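Local coordinates for Non-structural polyprotein (Sindbis virus, PDB 4GUA) that is a precursor of nsP2 and nsP3 whose cysteine protease probably cleaves the viral replicase polyprotein, with macro and zinc-binding domains following, at residues Ala141-Pro147 against Arg234-Gln239. Numbering follows the deposited sequence.
Sequences AQHNLVP and RNHHFQ
Gln239 spans the gap to Ala141, its NE2 giving a hydrogen bond of 3.1 Å to Ala141 O. The donor lies in the carbonyl plane, on a lone pair, with an N-H...O angle of 153°. Gln239 CG stands anti to its backbone N (chi1 -175°) and the chain runs on extended, a reach that suits glutamine to bridging helix and loop. Beside this bond Leu145 pushes its branched end against the turn: CD1 rests 3.5 Å from Asn235 O and also meets His236 CD2, while CD2 touches Asn235 CB. Val146 CG2 adds a methyl 3.7 Å from His236 CE1. Further along, Pro147 and Phe238 approach from opposite directions in a CH-pi contact: the compact, restricted pyrrolidine brings Pro147 CD over one face of the Phe238 ring, 3.5 Å from its centroid.

Behind these contacts, Gln239 OE1 accepts from Asn235 N (3.0 Å) and, weakly, from Asn235 ND2, which favours one amide orientation, N toward the loop and O toward the turn. Histidine suits the N-cap: His236 offers Leu145 and Val146 an apolar surface, while ND1 weakly accepts from Phe238 N at the ring edge. The Arg234 guanidinium lays a face over Gln239 CD, and its NH1 forms a salt bridge with Asp243.

The contact thus joins the loop between strands 136-137 and 151-152, within the peptidase C9 region, to the start of helix 237-257, with Ile61 of helix 52-64 touching both Pro147 and Phe238.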
ATOM      1  N   ALA A 141      18.989  19.478  -7.250  1.00 66.35           N
ATOM      2  CA  ALA A 141      17.990  18.469  -7.566  1.00 65.58           C
ATOM      3  C   ALA A 141      18.630  17.123  -7.914  1.00 60.41           C
ATOM      4  O   ALA A 141      17.941  16.112  -8.023  1.00 57.52           O
ATOM      5  CB  ALA A 141      17.119  18.949  -8.719  1.00 61.20           C
ATOM      6  N   GLN A 142      19.949  17.105  -8.067  1.00 58.39           N
ATOM      7  CA  GLN A 142      20.646  15.906  -8.524  1.00 57.78           C
ATOM      8  C   GLN A 142      21.201  15.047  -7.394  1.00 59.80           C
ATOM      9  O   GLN A 142      21.856  14.035  -7.647  1.00 60.31           O
ATOM     10  CB  GLN A 142      21.769  16.304  -9.476  1.00 58.43           C
ATOM     11  CG  GLN A 142      21.247  16.939 -10.746  1.00 66.12           C
ATOM     12  CD  GLN A 142      22.343  17.483 -11.620  1.00 72.67           C
ATOM     13  OE1 GLN A 142      23.208  16.744 -12.084  1.00 75.28           O
ATOM     14  NE2 GLN A 142      22.308  18.783 -11.862  1.00 78.46           N
ATOM     15  N   HIS A 143      20.915  15.442  -6.156  1.00 54.56           N
ATOM     16  CA  HIS A 143      21.436  14.751  -4.987  1.00 47.20           C
ATOM     17  C   HIS A 143      20.338  14.443  -3.981  1.00 50.43           C
ATOM     18  O   HIS A 143      19.235  14.969  -4.086  1.00 54.76           O
ATOM     19  CB  HIS A 143      22.523  15.604  -4.346  1.00 54.54           C
ATOM     20  CG  HIS A 143      23.737  15.756  -5.205  1.00 59.92           C
ATOM     21  ND1 HIS A 143      24.922  15.104  -4.944  1.00 63.61           N
ATOM     22  CD2 HIS A 143      23.940  16.465  -6.340  1.00 63.26           C
ATOM     23  CE1 HIS A 143      25.807  15.415  -5.873  1.00 66.55           C
ATOM     24  NE2 HIS A 143      25.235  16.237  -6.735  1.00 64.80           N
ATOM     25  N   ASN A 144      20.644  13.588  -3.005  1.00 54.79           N
ATOM     26  CA  ASN A 144      19.631  13.082  -2.085  1.00 52.29           C
ATOM     27  C   ASN A 144      18.403  12.597  -2.864  1.00 52.88           C
ATOM     28  O   ASN A 144      17.270  12.987  -2.571  1.00 42.35           O
ATOM     29  CB  ASN A 144      19.251  14.147  -1.061  1.00 56.24           C
ATOM     30  CG  ASN A 144      20.275  14.275   0.052  1.00 57.11           C
ATOM     31  OD1 ASN A 144      21.283  13.573   0.062  1.00 58.40           O
ATOM     32  ND2 ASN A 144      20.022  15.184   0.995  1.00 56.04           N
ATOM     33  N   LEU A 145      18.657  11.738  -3.852  1.00 56.09           N
ATOM     34  CA  LEU A 145      17.626  11.219  -4.746  1.00 53.98           C
ATOM     35  C   LEU A 145      16.704  10.190  -4.082  1.00 53.07           C
ATOM     36  O   LEU A 145      15.544  10.053  -4.465  1.00 62.90           O
ATOM     37  CB  LEU A 145      18.277  10.630  -6.009  1.00 52.98           C
ATOM     38  CG  LEU A 145      19.115  11.626  -6.832  1.00 51.09           C
ATOM     39  CD1 LEU A 145      19.800  10.963  -7.997  1.00 47.34           C
ATOM     40  CD2 LEU A 145      18.266  12.765  -7.345  1.00 55.66           C
ATOM     41  N   VAL A 146      17.206   9.460  -3.096  1.00 52.99           N
ATOM     42  CA  VAL A 146      16.353   8.533  -2.363  1.00 53.94           C
ATOM     43  C   VAL A 146      16.402   8.880  -0.882  1.00 55.85           C
ATOM     44  O   VAL A 146      17.478   9.101  -0.321  1.00 56.59           O
ATOM     45  CB  VAL A 146      16.819   7.069  -2.549  1.00 56.14           C
ATOM     46  CG1 VAL A 146      15.838   6.113  -1.915  1.00 61.72           C
ATOM     47  CG2 VAL A 146      16.980   6.733  -4.018  1.00 52.59           C
ATOM     48  N   PRO A 147      15.236   8.905  -0.229  1.00 55.85           N
ATOM     49  CA  PRO A 147      15.207   9.159   1.214  1.00 57.83           C
ATOM     50  C   PRO A 147      15.737   7.942   1.958  1.00 63.83           C
ATOM     51  O   PRO A 147      15.261   6.838   1.696  1.00 68.24           O
ATOM     52  CB  PRO A 147      13.721   9.367   1.496  1.00 50.47           C
ATOM     53  CG  PRO A 147      13.047   8.519   0.480  1.00 51.31           C
ATOM     54  CD  PRO A 147      13.900   8.586  -0.759  1.00 52.63           C
ATOM     55  N   ARG A 234      14.195  12.638 -14.920  1.00 62.64           N
ATOM     56  CA  ARG A 234      15.323  13.545 -14.787  1.00 62.78           C
ATOM     57  C   ARG A 234      16.560  12.850 -14.245  1.00 62.83           C
ATOM     58  O   ARG A 234      17.421  12.423 -15.013  1.00 63.92           O
ATOM     59  CB  ARG A 234      14.958  14.711 -13.859  1.00 55.05           C
ATOM     60  CG  ARG A 234      13.853  15.578 -14.385  1.00 48.92           C
ATOM     61  CD  ARG A 234      13.015  16.166 -13.258  1.00 53.08           C
ATOM     62  NE  ARG A 234      13.760  17.113 -12.434  1.00 51.75           N
ATOM     63  CZ  ARG A 234      13.417  17.470 -11.199  1.00 54.73           C
ATOM     64  NH1 ARG A 234      12.337  16.958 -10.622  1.00 54.63           N
ATOM     65  NH2 ARG A 234      14.165  18.341 -10.530  1.00 53.91           N
ATOM     66  N   ASN A 235      16.641  12.738 -12.922  1.00 60.93           N
ATOM     67  CA  ASN A 235      17.805  12.141 -12.271  1.00 53.76           C
ATOM     68  C   ASN A 235      17.630  10.757 -11.649  1.00 50.45           C
ATOM     69  O   ASN A 235      18.598  10.141 -11.221  1.00 50.83           O
ATOM     70  CB  ASN A 235      18.330  13.125 -11.232  1.00 51.09           C
ATOM     71  CG  ASN A 235      18.676  14.454 -11.847  1.00 55.25           C
ATOM     72  OD1 ASN A 235      19.495  14.521 -12.758  1.00 61.02           O
ATOM     73  ND2 ASN A 235      18.007  15.508 -11.409  1.00 58.02           N
ATOM     74  N   HIS A 236      16.409  10.249 -11.599  1.00 56.09           N
ATOM     75  CA  HIS A 236      16.186   9.022 -10.856  1.00 52.14           C
ATOM     76  C   HIS A 236      14.731   8.558 -10.893  1.00 55.99           C
ATOM     77  O   HIS A 236      13.813   9.354 -11.133  1.00 59.04           O
ATOM     78  CB  HIS A 236      16.607   9.247  -9.402  1.00 44.79           C
ATOM     79  CG  HIS A 236      16.981   7.990  -8.686  1.00 51.87           C
ATOM     80  ND1 HIS A 236      16.041   7.099  -8.224  1.00 54.67           N
ATOM     81  CD2 HIS A 236      18.186   7.464  -8.363  1.00 51.66           C
ATOM     82  CE1 HIS A 236      16.644   6.080  -7.641  1.00 49.79           C
ATOM     83  NE2 HIS A 236      17.948   6.278  -7.713  1.00 52.19           N
ATOM     84  N   HIS A 237      14.544   7.263 -10.649  1.00 51.86           N
ATOM     85  CA  HIS A 237      13.233   6.640 -10.665  1.00 45.86           C
ATOM     86  C   HIS A 237      12.375   7.208  -9.541  1.00 47.79           C
ATOM     87  O   HIS A 237      11.268   7.678  -9.768  1.00 52.47           O
ATOM     88  CB  HIS A 237      13.372   5.127 -10.513  1.00 46.96           C
ATOM     89  CG  HIS A 237      12.091   4.379 -10.715  1.00 52.23           C
ATOM     90  ND1 HIS A 237      12.004   3.004 -10.637  1.00 49.38           N
ATOM     91  CD2 HIS A 237      10.840   4.817 -11.002  1.00 54.61           C
ATOM     92  CE1 HIS A 237      10.759   2.627 -10.857  1.00 51.22           C
ATOM     93  NE2 HIS A 237      10.033   3.706 -11.083  1.00 60.16           N
ATOM     94  N   PHE A 238      12.870   7.120  -8.315  1.00 46.72           N
ATOM     95  CA  PHE A 238      12.216   7.774  -7.192  1.00 50.81           C
ATOM     96  C   PHE A 238      11.800   9.203  -7.527  1.00 52.12           C
ATOM     97  O   PHE A 238      10.677   9.610  -7.217  1.00 46.53           O
ATOM     98  CB  PHE A 238      13.129   7.790  -5.964  1.00 44.27           C
ATOM     99  CG  PHE A 238      12.412   8.168  -4.705  1.00 46.10           C
ATOM    100  CD1 PHE A 238      12.285   9.502  -4.335  1.00 45.86           C
ATOM    101  CD2 PHE A 238      11.822   7.197  -3.914  1.00 49.01           C
ATOM    102  CE1 PHE A 238      11.605   9.857  -3.177  1.00 42.70           C
ATOM    103  CE2 PHE A 238      11.142   7.540  -2.758  1.00 49.49           C
ATOM    104  CZ  PHE A 238      11.030   8.874  -2.390  1.00 46.33           C
ATOM    105  N   GLN A 239      12.686   9.959  -8.172  1.00 54.67           N
ATOM    106  CA  GLN A 239      12.380  11.345  -8.515  1.00 50.56           C
ATOM    107  C   GLN A 239      11.250  11.411  -9.521  1.00 45.67           C
ATOM    108  O   GLN A 239      10.450  12.335  -9.503  1.00 41.31           O
ATOM    109  CB  GLN A 239      13.603  12.060  -9.082  1.00 49.65           C
ATOM    110  CG  GLN A 239      13.378  13.538  -9.352  1.00 47.49           C
ATOM    111  CD  GLN A 239      14.681  14.298  -9.526  1.00 58.99           C
ATOM    112  OE1 GLN A 239      15.371  14.146 -10.535  1.00 61.99           O
ATOM    113  NE2 GLN A 239      15.025  15.121  -8.539  1.00 64.46           N
TER